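Local coordinates for manganese-containing pseudocatalase (Thermus thermophilus, PDB 2V8T), which probably acts as a catalase, breaking hydrogen peroxide down to water and oxygen at a two-manganese centre, at residues E36-L40 and E70-I74; T80-L84 and N171-M177; F116-A121 and D277-F281; Y180-R184 and F229-Y234. One frame throughout, in Å; residues are numbered along the deposited sequence. Where two conformers were deposited one is given.

Contact 1: residues E36-L40 and E70-I74; sequences EMSTL and ELGHI. With MN (manganese (II) ion), chain C; MN (manganese (II) ion), chain D.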
loop_
_atom_site.group_PDB
_atom_site.type_symbol
_atom_site.label_atom_id
_atom_site.label_comp_id
_atom_site.label_asym_id
_atom_site.label_seq_id
_atom_site.Cartn_x
_atom_site.Cartn_y
_atom_site.Cartn_z
ATOM N N GLU A 36 -1.492 1.492 -19.489
ATOM C CA GLU A 36 -2.369 0.592 -20.249
ATOM C C GLU A 36 -3.018 -0.427 -19.356
ATOM O O GLU A 36 -4.128 -0.905 -19.652
ATOM C CB GLU A 36 -1.570 -0.066 -21.376
ATOM C CG GLU A 36 -1.204 0.944 -22.478
ATOM C CD GLU A 36 -2.352 1.336 -23.336
ATOM O OE1 GLU A 36 -3.449 0.755 -23.220
ATOM O OE2 GLU A 36 -2.230 2.279 -24.190
ATOM N N MET A 37 -2.388 -0.831 -18.242
ATOM C CA MET A 37 -3.089 -1.697 -17.292
ATOM C C MET A 37 -4.374 -1.050 -16.801
ATOM O O MET A 37 -5.359 -1.736 -16.557
ATOM C CB MET A 37 -2.214 -2.062 -16.093
ATOM C CG MET A 37 -1.167 -3.044 -16.342
ATOM S SD MET A 37 -1.837 -4.746 -16.496
ATOM C CE MET A 37 -2.299 -5.115 -14.799
ATOM N N SER A 38 -4.328 0.259 -16.560
ATOM C CA SER A 38 -5.497 0.949 -16.061
ATOM C C SER A 38 -6.596 1.054 -17.100
ATOM O O SER A 38 -7.760 0.795 -16.770
ATOM C CB SER A 38 -5.149 2.328 -15.537
ATOM O OG SER A 38 -4.382 2.155 -14.360
ATOM N N THR A 39 -6.290 1.457 -18.312
ATOM C CA THR A 39 -7.367 1.510 -19.324
ATOM C C THR A 39 -7.924 0.115 -19.571
ATOM O O THR A 39 -9.148 -0.082 -19.558
ATOM C CB THR A 39 -6.898 2.241 -20.567
ATOM O OG1 THR A 39 -5.714 1.599 -21.001
ATOM C CG2 THR A 39 -6.662 3.709 -20.293
ATOM N N LEU A 40 -7.047 -0.881 -19.702
ATOM C CA LEU A 40 -7.486 -2.265 -19.829
ATOM C C LEU A 40 -8.448 -2.631 -18.734
ATOM O O LEU A 40 -9.557 -3.145 -18.983
ATOM C CB LEU A 40 -6.280 -3.192 -19.786
ATOM C CG LEU A 40 -6.611 -4.665 -19.638
ATOM C CD1 LEU A 40 -7.449 -5.191 -20.786
ATOM C CD2 LEU A 40 -5.307 -5.465 -19.475
ATOM N N GLU A 70 -7.238 -2.996 -25.527
ATOM C CA GLU A 70 -6.233 -2.639 -24.522
ATOM C C GLU A 70 -5.417 -3.834 -24.076
ATOM O O GLU A 70 -4.259 -3.647 -23.623
ATOM C CB GLU A 70 -6.881 -1.955 -23.310
ATOM C CG GLU A 70 -7.728 -0.716 -23.565
ATOM C CD GLU A 70 -7.028 0.521 -24.130
ATOM O OE1 GLU A 70 -5.947 0.401 -24.640
ATOM O OE2 GLU A 70 -7.671 1.592 -24.133
ATOM N N LEU A 71 -5.902 -5.066 -24.208
ATOM C CA LEU A 71 -5.055 -6.239 -23.933
ATOM C C LEU A 71 -3.808 -6.211 -24.800
ATOM O O LEU A 71 -2.699 -6.535 -24.359
ATOM C CB LEU A 71 -5.829 -7.554 -24.186
ATOM C CG LEU A 71 -6.900 -7.909 -23.174
ATOM C CD1 LEU A 71 -7.803 -9.017 -23.738
ATOM C CD2 LEU A 71 -6.277 -8.361 -21.869
ATOM N N GLY A 72 -3.982 -5.919 -26.092
ATOM C CA GLY A 72 -2.853 -5.828 -26.970
ATOM C C GLY A 72 -1.969 -4.653 -26.685
ATOM O O GLY A 72 -0.787 -4.626 -27.081
ATOM N N HIS A 73 -2.494 -3.625 -26.007
ATOM C CA HIS A 73 -1.655 -2.496 -25.629
ATOM C C HIS A 73 -0.771 -2.806 -24.431
ATOM O O HIS A 73 0.389 -2.379 -24.428
ATOM C CB HIS A 73 -2.476 -1.246 -25.401
ATOM C CG HIS A 73 -3.167 -0.757 -26.599
ATOM N ND1 HIS A 73 -3.867 0.436 -26.592
ATOM C CD2 HIS A 73 -3.263 -1.309 -27.854
ATOM C CE1 HIS A 73 -4.379 0.557 -27.815
ATOM N NE2 HIS A 73 -4.030 -0.474 -28.599
ATOM N N ILE A 74 -1.255 -3.521 -23.409
ATOM C CA ILE A 74 -0.314 -3.937 -22.367
ATOM C C ILE A 74 0.777 -4.780 -22.991
ATOM O O ILE A 74 1.954 -4.691 -22.620
ATOM C CB ILE A 74 -0.960 -4.601 -21.117
ATOM C CG1 ILE A 74 -1.677 -5.905 -21.380
ATOM C CG2 ILE A 74 -1.858 -3.608 -20.394
ATOM C CD1 ILE A 74 -1.905 -6.739 -20.101
HETATM MN MN MN C . -4.335 1.787 -24.907
HETATM MN MN MN D . -7.152 3.518 -24.847
HETATM O O HOH W 1 -5.512 2.853 -23.574
HETATM O O HOH W 2 -3.227 3.511 -25.796
#

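Contact 2: residues T80-L84 and N171-M177; sequences TINSL and NPVAREM. With SO4 (sulfate ion), chain H.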
loop_
_atom_site.group_PDB
_atom_site.type_symbol
_atom_site.label_atom_id
_atom_site.label_comp_id
_atom_site.label_asym_id
_atom_site.label_seq_id
_atom_site.Cartn_x
_atom_site.Cartn_y
_atom_site.Cartn_z
ATOM N N THR A 80 7.933 -3.161 -25.637
ATOM C CA THR A 80 8.799 -2.012 -25.733
ATOM C C THR A 80 9.810 -1.992 -24.569
ATOM O O THR A 80 11.008 -1.805 -24.760
ATOM C CB THR A 80 7.948 -0.721 -25.745
ATOM O OG1 THR A 80 7.043 -0.752 -26.850
ATOM C CG2 THR A 80 8.796 0.508 -25.844
ATOM N N ILE A 81 9.291 -2.168 -23.354
ATOM C CA ILE A 81 10.151 -2.263 -22.174
ATOM C C ILE A 81 11.143 -3.398 -22.312
ATOM O O ILE A 81 12.345 -3.232 -22.050
ATOM C CB ILE A 81 9.268 -2.385 -20.907
ATOM C CG1 ILE A 81 8.510 -1.085 -20.686
ATOM C CG2 ILE A 81 10.089 -2.798 -19.710
ATOM C CD1 ILE A 81 7.307 -1.228 -19.776
ATOM N N ASN A 82 10.668 -4.564 -22.730
ATOM C CA ASN A 82 11.544 -5.711 -22.874
ATOM C C ASN A 82 12.636 -5.446 -23.910
ATOM O O ASN A 82 13.776 -5.894 -23.755
ATOM C CB ASN A 82 10.757 -6.959 -23.193
ATOM C CG ASN A 82 9.939 -7.422 -22.006
ATOM O OD1 ASN A 82 10.289 -7.139 -20.862
ATOM N ND2 ASN A 82 8.846 -8.170 -22.285
ATOM N N SER A 83 12.286 -4.760 -24.994
ATOM C CA SER A 83 13.246 -4.386 -26.004
ATOM C C SER A 83 14.345 -3.515 -25.427
ATOM O O SER A 83 15.530 -3.691 -25.755
ATOM C CB SER A 83 12.557 -3.657 -27.165
ATOM O OG SER A 83 11.680 -4.481 -27.894
ATOM N N LEU A 84 13.963 -2.548 -24.593
ATOM C CA LEU A 84 14.913 -1.644 -23.957
ATOM C C LEU A 84 15.774 -2.347 -22.906
ATOM O O LEU A 84 16.876 -1.867 -22.612
ATOM C CB LEU A 84 14.156 -0.459 -23.343
ATOM C CG LEU A 84 13.476 0.449 -24.373
ATOM C CD1 LEU A 84 12.407 1.315 -23.662
ATOM C CD2 LEU A 84 14.497 1.312 -25.103
ATOM N N ASN A 171 14.524 6.780 -27.929
ATOM C CA ASN A 171 14.699 5.472 -28.483
ATOM C C ASN A 171 13.603 5.194 -29.517
ATOM O O ASN A 171 12.420 5.283 -29.188
ATOM C CB ASN A 171 14.568 4.401 -27.371
ATOM C CG ASN A 171 15.380 4.697 -26.181
ATOM O OD1 ASN A 171 14.931 5.542 -25.364
ATOM N ND2 ASN A 171 16.530 4.095 -26.036
ATOM N N PRO A 172 13.964 4.787 -30.741
ATOM C CA PRO A 172 12.899 4.502 -31.738
ATOM C C PRO A 172 11.867 3.516 -31.285
ATOM O O PRO A 172 10.693 3.637 -31.659
ATOM C CB PRO A 172 13.702 4.027 -32.966
ATOM C CG PRO A 172 14.996 4.830 -32.849
ATOM C CD PRO A 172 15.314 4.809 -31.368
ATOM N N VAL A 173 12.234 2.482 -30.504
ATOM C CA VAL A 173 11.223 1.512 -30.102
ATOM C C VAL A 173 10.118 2.205 -29.281
ATOM O O VAL A 173 8.928 1.916 -29.430
ATOM C CB VAL A 173 11.831 0.300 -29.400
ATOM C CG1 VAL A 173 12.422 0.622 -28.025
ATOM C CG2 VAL A 173 10.841 -0.830 -29.320
ATOM N N ALA A 174 10.537 3.098 -28.386
ATOM C CA ALA A 174 9.576 3.837 -27.576
ATOM C C ALA A 174 8.795 4.833 -28.401
ATOM O O ALA A 174 7.587 4.990 -28.224
ATOM C CB ALA A 174 10.299 4.551 -26.419
ATOM N N ARG A 175 9.480 5.534 -29.316
ATOM C CA ARG A 175 8.786 6.545 -30.132
ATOM C C ARG A 175 7.745 5.908 -31.053
ATOM O O ARG A 175 6.692 6.492 -31.269
ATOM C CB ARG A 175 9.832 7.262 -31.034
ATOM C CG ARG A 175 10.821 8.197 -30.265
ATOM C CD ARG A 175 11.817 8.922 -31.068
ATOM N NE ARG A 175 11.343 9.846 -32.065
ATOM C CZ ARG A 175 11.393 11.179 -32.141
ATOM N NH1 ARG A 175 11.701 12.006 -31.181
ATOM N NH2 ARG A 175 11.061 11.643 -33.340
ATOM N N GLU A 176 8.059 4.744 -31.594
ATOM C CA GLU A 176 7.100 4.040 -32.466
ATOM C C GLU A 176 5.871 3.576 -31.689
ATOM O O GLU A 176 4.733 3.802 -32.080
ATOM C CB GLU A 176 7.677 2.861 -33.253
ATOM C CG GLU A 176 8.633 3.307 -34.325
ATOM C CD GLU A 176 8.054 4.126 -35.466
ATOM O OE1 GLU A 176 6.811 4.207 -35.605
ATOM O OE2 GLU A 176 8.891 4.714 -36.194
ATOM N N MET A 177 6.117 2.917 -30.549
ATOM C CA MET A 177 5.015 2.476 -29.716
ATOM C C MET A 177 4.158 3.660 -29.302
ATOM O O MET A 177 2.912 3.596 -29.337
ATOM C CB MET A 177 5.537 1.687 -28.516
ATOM C CG MET A 177 4.464 1.313 -27.509
ATOM S SD MET A 177 4.048 2.574 -26.291
ATOM C CE MET A 177 5.555 2.540 -25.289
HETATM S S SO4 H . 18.280 3.074 -29.325
HETATM O O1 SO4 H . 19.506 2.755 -28.575
HETATM O O2 SO4 H . 18.325 2.378 -30.602
HETATM O O3 SO4 H . 17.116 2.609 -28.567
HETATM O O4 SO4 H . 18.189 4.515 -29.534
#

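Contact 3: residues F116-A121 and D277-F281; sequences FIAGGA and DAAEF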
loop_
_atom_site.group_PDB
_atom_site.type_symbol
_atom_site.label_atom_id
_atom_site.label_comp_id
_atom_site.label_asym_id
_atom_site.label_seq_id
_atom_site.Cartn_x
_atom_site.Cartn_y
_atom_site.Cartn_z
ATOM N N PHE A 116 16.150 -5.812 -12.836
ATOM C CA PHE A 116 17.291 -6.707 -12.911
ATOM C C PHE A 116 17.378 -7.688 -11.739
ATOM O O PHE A 116 18.150 -8.630 -11.810
ATOM C CB PHE A 116 18.578 -5.884 -13.021
ATOM C CG PHE A 116 18.600 -5.052 -14.251
ATOM C CD1 PHE A 116 19.057 -5.653 -15.443
ATOM C CD2 PHE A 116 18.173 -3.758 -14.251
ATOM C CE1 PHE A 116 19.039 -5.003 -16.628
ATOM C CE2 PHE A 116 18.119 -3.053 -15.487
ATOM C CZ PHE A 116 18.563 -3.729 -16.651
ATOM N N ILE A 117 16.644 -7.446 -10.663
ATOM C CA ILE A 117 16.621 -8.320 -9.481
ATOM C C ILE A 117 15.358 -9.175 -9.481
ATOM O O ILE A 117 15.423 -10.393 -9.554
ATOM C CB ILE A 117 16.768 -7.503 -8.175
ATOM C CG1 ILE A 117 18.056 -6.674 -8.159
ATOM C CG2 ILE A 117 16.663 -8.453 -6.976
ATOM C CD1 ILE A 117 18.112 -5.654 -7.041
ATOM N N ALA A 118 14.205 -8.540 -9.388
ATOM C CA ALA A 118 12.940 -9.267 -9.442
ATOM C C ALA A 118 12.657 -9.788 -10.850
ATOM O O ALA A 118 12.203 -10.905 -11.048
ATOM C CB ALA A 118 11.778 -8.371 -9.007
ATOM N N GLY A 119 12.813 -8.917 -11.835
ATOM C CA GLY A 119 12.728 -9.340 -13.209
ATOM C C GLY A 119 14.054 -9.911 -13.668
ATOM O O GLY A 119 15.114 -9.586 -13.135
ATOM N N GLY A 120 14.018 -10.723 -14.714
ATOM C CA GLY A 120 15.206 -11.144 -15.404
ATOM C C GLY A 120 15.517 -10.180 -16.554
ATOM O O GLY A 120 15.474 -10.558 -17.723
ATOM N N ALA A 121 15.769 -8.907 -16.180
ATOM C CA ALA A 121 15.846 -7.826 -17.174
ATOM C C ALA A 121 14.569 -7.834 -18.042
ATOM O O ALA A 121 14.637 -7.915 -19.271
ATOM C CB ALA A 121 17.106 -7.849 -17.988
ATOM N N ASP A 277 20.005 -13.863 -21.676
ATOM C CA ASP A 277 20.786 -13.002 -20.792
ATOM C C ASP A 277 21.302 -13.889 -19.667
ATOM O O ASP A 277 20.582 -14.212 -18.710
ATOM C CB ASP A 277 19.948 -11.815 -20.283
ATOM C CG ASP A 277 20.730 -10.806 -19.462
ATOM O OD1 ASP A 277 21.733 -11.230 -18.820
ATOM O OD2 ASP A 277 20.293 -9.624 -19.417
ATOM N N ALA A 278 22.523 -14.400 -19.837
ATOM C CA ALA A 278 23.070 -15.374 -18.901
ATOM C C ALA A 278 23.175 -14.828 -17.480
ATOM O O ALA A 278 22.923 -15.548 -16.512
ATOM C CB ALA A 278 24.446 -15.851 -19.377
ATOM N N ALA A 279 23.586 -13.558 -17.327
ATOM C CA ALA A 279 23.683 -12.969 -16.002
ATOM C C ALA A 279 22.338 -12.920 -15.284
ATOM O O ALA A 279 22.259 -12.913 -14.052
ATOM C CB ALA A 279 24.284 -11.586 -16.072
ATOM N N GLU A 280 21.251 -12.843 -16.050
ATOM C CA GLU A 280 19.926 -12.887 -15.477
ATOM C C GLU A 280 19.384 -14.318 -15.355
ATOM O O GLU A 280 18.264 -14.538 -14.890
ATOM C CB GLU A 280 18.960 -12.031 -16.266
ATOM C CG GLU A 280 19.167 -10.577 -15.980
ATOM C CD GLU A 280 18.847 -10.198 -14.522
ATOM O OE1 GLU A 280 18.307 -11.040 -13.784
ATOM O OE2 GLU A 280 19.127 -9.029 -14.125
ATOM N N PHE A 281 20.158 -15.307 -15.810
ATOM C CA PHE A 281 19.723 -16.694 -15.766
ATOM C C PHE A 281 18.416 -16.896 -16.573
ATOM O O PHE A 281 17.563 -17.683 -16.202
ATOM C CB PHE A 281 19.602 -17.239 -14.346
ATOM C CG PHE A 281 20.697 -16.751 -13.441
ATOM C CD1 PHE A 281 22.004 -17.111 -13.686
ATOM C CD2 PHE A 281 20.460 -15.846 -12.405
ATOM C CE1 PHE A 281 23.056 -16.606 -12.928
ATOM C CE2 PHE A 281 21.510 -15.337 -11.658
ATOM C CZ PHE A 281 22.809 -15.727 -11.920
#

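Contact 4: residues Y180-R184 and F229-Y234; sequences YLLVR and FHRNLY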
loop_
_atom_site.group_PDB
_atom_site.type_symbol
_atom_site.label_atom_id
_atom_site.label_comp_id
_atom_site.label_asym_id
_atom_site.label_seq_id
_atom_site.Cartn_x
_atom_site.Cartn_y
_atom_site.Cartn_z
ATOM N N TYR A 180 2.096 5.273 -32.101
ATOM C CA TYR A 180 0.947 4.422 -32.435
ATOM C C TYR A 180 -0.152 4.560 -31.378
ATOM O O TYR A 180 -1.339 4.731 -31.704
ATOM C CB TYR A 180 1.388 2.968 -32.606
ATOM C CG TYR A 180 0.262 2.081 -33.049
ATOM C CD1 TYR A 180 -0.254 2.194 -34.328
ATOM C CD2 TYR A 180 -0.314 1.141 -32.223
ATOM C CE1 TYR A 180 -1.299 1.399 -34.794
ATOM C CE2 TYR A 180 -1.403 0.352 -32.704
ATOM C CZ TYR A 180 -1.845 0.495 -33.997
ATOM O OH TYR A 180 -2.929 -0.300 -34.416
ATOM N N LEU A 181 0.233 4.464 -30.105
ATOM C CA LEU A 181 -0.769 4.512 -29.045
ATOM C C LEU A 181 -1.343 5.902 -28.817
ATOM O O LEU A 181 -2.457 6.012 -28.290
ATOM C CB LEU A 181 -0.241 3.866 -27.784
ATOM C CG LEU A 181 0.049 2.352 -27.908
ATOM C CD1 LEU A 181 0.407 1.762 -26.548
ATOM C CD2 LEU A 181 -1.129 1.575 -28.527
ATOM N N LEU A 182 -0.644 6.955 -29.232
ATOM C CA LEU A 182 -1.280 8.292 -29.259
ATOM C C LEU A 182 -2.442 8.279 -30.245
ATOM O O LEU A 182 -3.514 8.860 -29.996
ATOM C CB LEU A 182 -0.275 9.358 -29.662
ATOM C CG LEU A 182 0.750 9.720 -28.596
ATOM C CD1 LEU A 182 1.830 10.595 -29.207
ATOM C CD2 LEU A 182 0.082 10.398 -27.386
ATOM N N VAL A 183 -2.250 7.642 -31.405
ATOM C CA VAL A 183 -3.323 7.571 -32.397
ATOM C C VAL A 183 -4.471 6.702 -31.882
ATOM O O VAL A 183 -5.645 7.080 -31.967
ATOM C CB VAL A 183 -2.755 7.113 -33.751
ATOM C CG1 VAL A 183 -3.924 6.897 -34.739
ATOM C CG2 VAL A 183 -1.772 8.156 -34.255
ATOM N N ARG A 184 -4.146 5.524 -31.313
ATOM C CA ARG A 184 -5.210 4.667 -30.784
ATOM C C ARG A 184 -5.956 5.339 -29.640
ATOM O O ARG A 184 -7.183 5.234 -29.534
ATOM C CB ARG A 184 -4.652 3.321 -30.336
ATOM C CG ARG A 184 -3.939 2.529 -31.443
ATOM C CD ARG A 184 -4.728 2.437 -32.730
ATOM N NE ARG A 184 -6.035 1.833 -32.479
ATOM C CZ ARG A 184 -7.110 2.026 -33.228
ATOM N NH1 ARG A 184 -7.072 2.763 -34.329
ATOM N NH2 ARG A 184 -8.255 1.456 -32.855
ATOM N N PHE A 229 -4.979 5.431 -39.485
ATOM C CA PHE A 229 -5.273 4.661 -38.284
ATOM C C PHE A 229 -6.151 5.416 -37.277
ATOM O O PHE A 229 -6.794 4.775 -36.434
ATOM C CB PHE A 229 -4.016 4.145 -37.637
ATOM C CG PHE A 229 -3.269 3.096 -38.467
ATOM C CD1 PHE A 229 -3.784 2.485 -39.584
ATOM C CD2 PHE A 229 -1.988 2.741 -38.143
ATOM C CE1 PHE A 229 -3.076 1.497 -40.257
ATOM C CE2 PHE A 229 -1.292 1.776 -38.830
ATOM C CZ PHE A 229 -1.822 1.128 -39.850
ATOM N N HIS A 230 -6.210 6.748 -37.346
ATOM C CA HIS A 230 -7.125 7.510 -36.509
ATOM C C HIS A 230 -8.583 7.295 -36.896
ATOM O O HIS A 230 -9.480 7.686 -36.128
ATOM C CB HIS A 230 -6.808 9.009 -36.580
ATOM C CG HIS A 230 -6.880 9.551 -37.971
ATOM N ND1 HIS A 230 -6.017 9.094 -38.950
ATOM C CD2 HIS A 230 -7.706 10.484 -38.503
ATOM C CE1 HIS A 230 -6.333 9.764 -40.043
ATOM N NE2 HIS A 230 -7.347 10.608 -39.823
ATOM N N ARG A 231 -8.862 6.738 -38.048
ATOM C CA ARG A 231 -10.243 6.502 -38.452
ATOM C C ARG A 231 -10.754 5.169 -37.931
ATOM O O ARG A 231 -11.963 4.956 -37.967
ATOM C CB ARG A 231 -10.352 6.493 -39.991
ATOM C CG ARG A 231 -9.900 7.798 -40.598
ATOM C CD ARG A 231 -10.117 7.872 -42.058
ATOM N NE ARG A 231 -9.650 9.170 -42.543
ATOM C CZ ARG A 231 -8.487 9.310 -43.167
ATOM N NH1 ARG A 231 -7.799 8.213 -43.581
ATOM N NH2 ARG A 231 -7.993 10.543 -43.422
ATOM N N ASN A 232 -9.860 4.259 -37.543
ATOM C CA ASN A 232 -10.227 2.856 -37.450
ATOM C C ASN A 232 -10.574 2.429 -36.050
ATOM O O ASN A 232 -9.758 2.538 -35.116
ATOM C CB ASN A 232 -9.031 2.003 -37.910
ATOM C CG ASN A 232 -8.690 2.206 -39.362
ATOM O OD1 ASN A 232 -9.484 2.768 -40.122
ATOM N ND2 ASN A 232 -7.492 1.750 -39.738
ATOM N N LEU A 233 -11.759 1.862 -35.884
ATOM C CA LEU A 233 -12.119 1.122 -34.671
ATOM C C LEU A 233 -12.210 -0.320 -35.106
ATOM O O LEU A 233 -13.130 -0.707 -35.861
ATOM C CB LEU A 233 -13.420 1.625 -34.053
ATOM C CG LEU A 233 -13.729 1.070 -32.672
ATOM C CD1 LEU A 233 -12.734 1.595 -31.614
ATOM C CD2 LEU A 233 -15.145 1.434 -32.265
ATOM N N TYR A 234 -11.229 -1.142 -34.741
ATOM C CA TYR A 234 -11.191 -2.554 -35.102
ATOM C C TYR A 234 -12.140 -3.328 -34.200
ATOM O O TYR A 234 -12.132 -3.131 -32.973
ATOM C CB TYR A 234 -9.794 -3.112 -34.943
ATOM C CG TYR A 234 -8.737 -2.402 -35.752
ATOM C CD1 TYR A 234 -7.989 -1.351 -35.209
ATOM C CD2 TYR A 234 -8.489 -2.729 -37.066
ATOM C CE1 TYR A 234 -7.064 -0.663 -35.953
ATOM C CE2 TYR A 234 -7.575 -2.065 -37.828
ATOM C CZ TYR A 234 -6.864 -0.994 -37.306
ATOM O OH TYR A 234 -5.945 -0.285 -38.045
HETATM O O HOH W 3 -3.307 -0.396 -36.927
#

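Contact 1: residues E36-L40 and E70-I74
Leu40 and Ile74 meet on the apolar side of two nearly antiparallel helical turns, whose short axes run 8.7 Å apart at 163°. Their side chains cross at about a right angle, CD2 of Leu40 lying 3.7 Å from CD1 of Ile74. The other Leu40 methyl, CD1, comes within 3.5 Å of CD2 of Leu71. Ile74 works with its second branch too: CG2, anti to the carbonyl carbon, presses on backbone, 3.5 Å from C of Glu36. Beyond this apolar strip Glu36 turns the contact into a metal site. A bend at chi2 (-74°) brings its carboxylate to one manganese, chelated by Glu36 OE1 at 2.2 Å and Glu36 OE2 at 2.3 Å. Glu70 bridges instead, OE1 binding that manganese at 2.1 Å and OE2 the second. The OE1 atoms of Glu36 and Glu70 stand 2.9 Å apart, a closeness that the cation they share probably makes tolerable. His73 binds the first manganese through ND1, its ring meeting Glu36 OE1 at the edge with ring and carboxylate planes 84° apart. Lys162 hydrogen-bonds Glu36 OE2, Glu155 and His188 bind the second manganese, and a water links both ions. Antiparallel helices that pool glutamates and histidines around a dinuclear metal centre are characteristic of the ferritin-like four-helix bundle.

Contact 2: residues T80-L84 and N171-M177
Asn171 packs against Leu84 where helix 172-200 begins, as this helix runs antiparallel to helix 57-85 within the ferritin-like bundle; the short axes lie 9.5 Å apart at 172°. No hydrogen bond joins the two segments, so the fit is one of shape. Asn171 occupies the N-cap position without a capping bond from its side chain. Its ND2 touches CD2 of Leu84 at 3.6 Å and donates elsewhere, to Asp19 and, over 3.0 Å, to O3 of a sulfate probably taken from the crystallisation liquor. Val173 follows with both branches in use. CG1, held between backbone N and carbonyl carbon (chi1 68°), meets CD2 of Leu84 at 3.6 Å, and CG2 reaches CB of Ser83 at 3.9 Å. Ala174 offers mainly its backbone, its CA lying 3.8 Å from CG2 of Thr80. One turn on, Met177 crosses Thr80 at about a right angle, its bent chain curling so that CE also lies beside the threonine. Helix 20-26 borders the contact through Ala22, Ala23 and Val26. The Thr80 hydroxyl is hydrogen-bonded within its own helix to Leu76 O, yet OG1 also rests 3.3 Å from CB of Met177.

Contact 3: residues F116-A121 and D277-F281
Glu280 OE2 stands just 2.5 Å from the carbonyl oxygen of Phe116, remarkably close for two oxygens. The acid probably holds a proton and donates it to the carbonyl, although Glu280 was deposited in two conformers and the detail is doubtful. The contact joins the end of helix 114-117 and the turn after it to the loop between strand 269-270 and helix 288-299, at subunit interfaces. With CG beside its backbone N and a bend at chi2 (-65°), the glutamate side chain crosses that of Phe116 at about a right angle, carboxylate and ring planes 39° apart. OE2 sits at the ring edge, 3.4 Å from Phe116 CB. Nearer the backbone, CG of Glu280 rests 3.7 Å from C of Gly120, the centre of an inverse gamma turn, and OE1 lies 3.5 Å from Gly120 CA. Ala121 CB faces both Glu280 CG and, at 3.9 Å, OD2 of Asp277. Asp277 shapes the loop by an Asx motif: its OD1 takes the backbone N-H of Glu280 at 3.2 Å, the donor approaching from above the carboxylate plane. Arg164 of the fourth subunit salt-bridges Glu280 OE1 and hydrogen-bonds Ile117 O, while Arg51 of the second subunit donates to Gly120 O. The close carbonyl would tend to favour a protonated acid, the arginine of the fourth subunit a charged one; which prevails is not settled.

Contact 4: residues Y180-R184 and F229-Y234
Helix 180-184 and strand 232-234 run at 89° to each other, and the backbones come nearest at Val183 and His230, whose CA atoms are 5.6 Å apart. There CG1 of Val183 lies against the chain before the strand, 3.5 Å from N of His230. Arg184 carries most of the polar contact: its CB points away from segment 229-234, but bends at chi2 and chi3 swing the guanidinium back to it. NH1 and NH2 both donate to one acceptor, Asn232 O, at 2.8 Å from NH1 and 2.9 Å from NH2, with the oxygen in the guanidinium plane. Phe229 O lies at the edge of the same group, 2.9 Å from NH1. The edge of the Tyr234 ring lies over one guanidinium face, the planes 58° apart and CD1 3.7 Å from NH2. Asn232 ND2 donates to Tyr234 OH at 3.1 Å, which helps to hold the hydroxyl. Tyr180 meets Phe229 at CE1 and CD2, and its OH shares with Tyr234 OH a water lying over the centre of the Phe229 ring; Gln9 also bonds Tyr180 OH. Arg184 NE makes a salt bridge with Glu69, which is weakly hydrogen-bonded to His73, a manganese ligand. Two N-H groups on one carbonyl, with a carboxylate at NE, limit rotation of a buried guanidinium and tie strand 232-235 to the second shell of the metal site.

How the contacts relate
All four contacts are buried, but at different depths. In contact 1, closest to the chain's centre, carboxylates bind manganese; in contact 3, farthest out and covered by other subunits, one meets a carbonyl and an arginine of another chain. Contacts 1 and 2 share helix 57-85, and contacts 2 and 4 share helix 172-200, so these three follow the same bundle from a polar metal centre to purely van der Waals packing and to an arginine-gripped strand. Contacts 1 and 4 touch directly, His73 and Glu36 packing on Leu181. Contacts 3 and 4 lie on opposite sides of the chain centre, about 34 Å apart between centres. Contacts 1 and 3 both reach the second subunit, whereas no other chain touches contact 4.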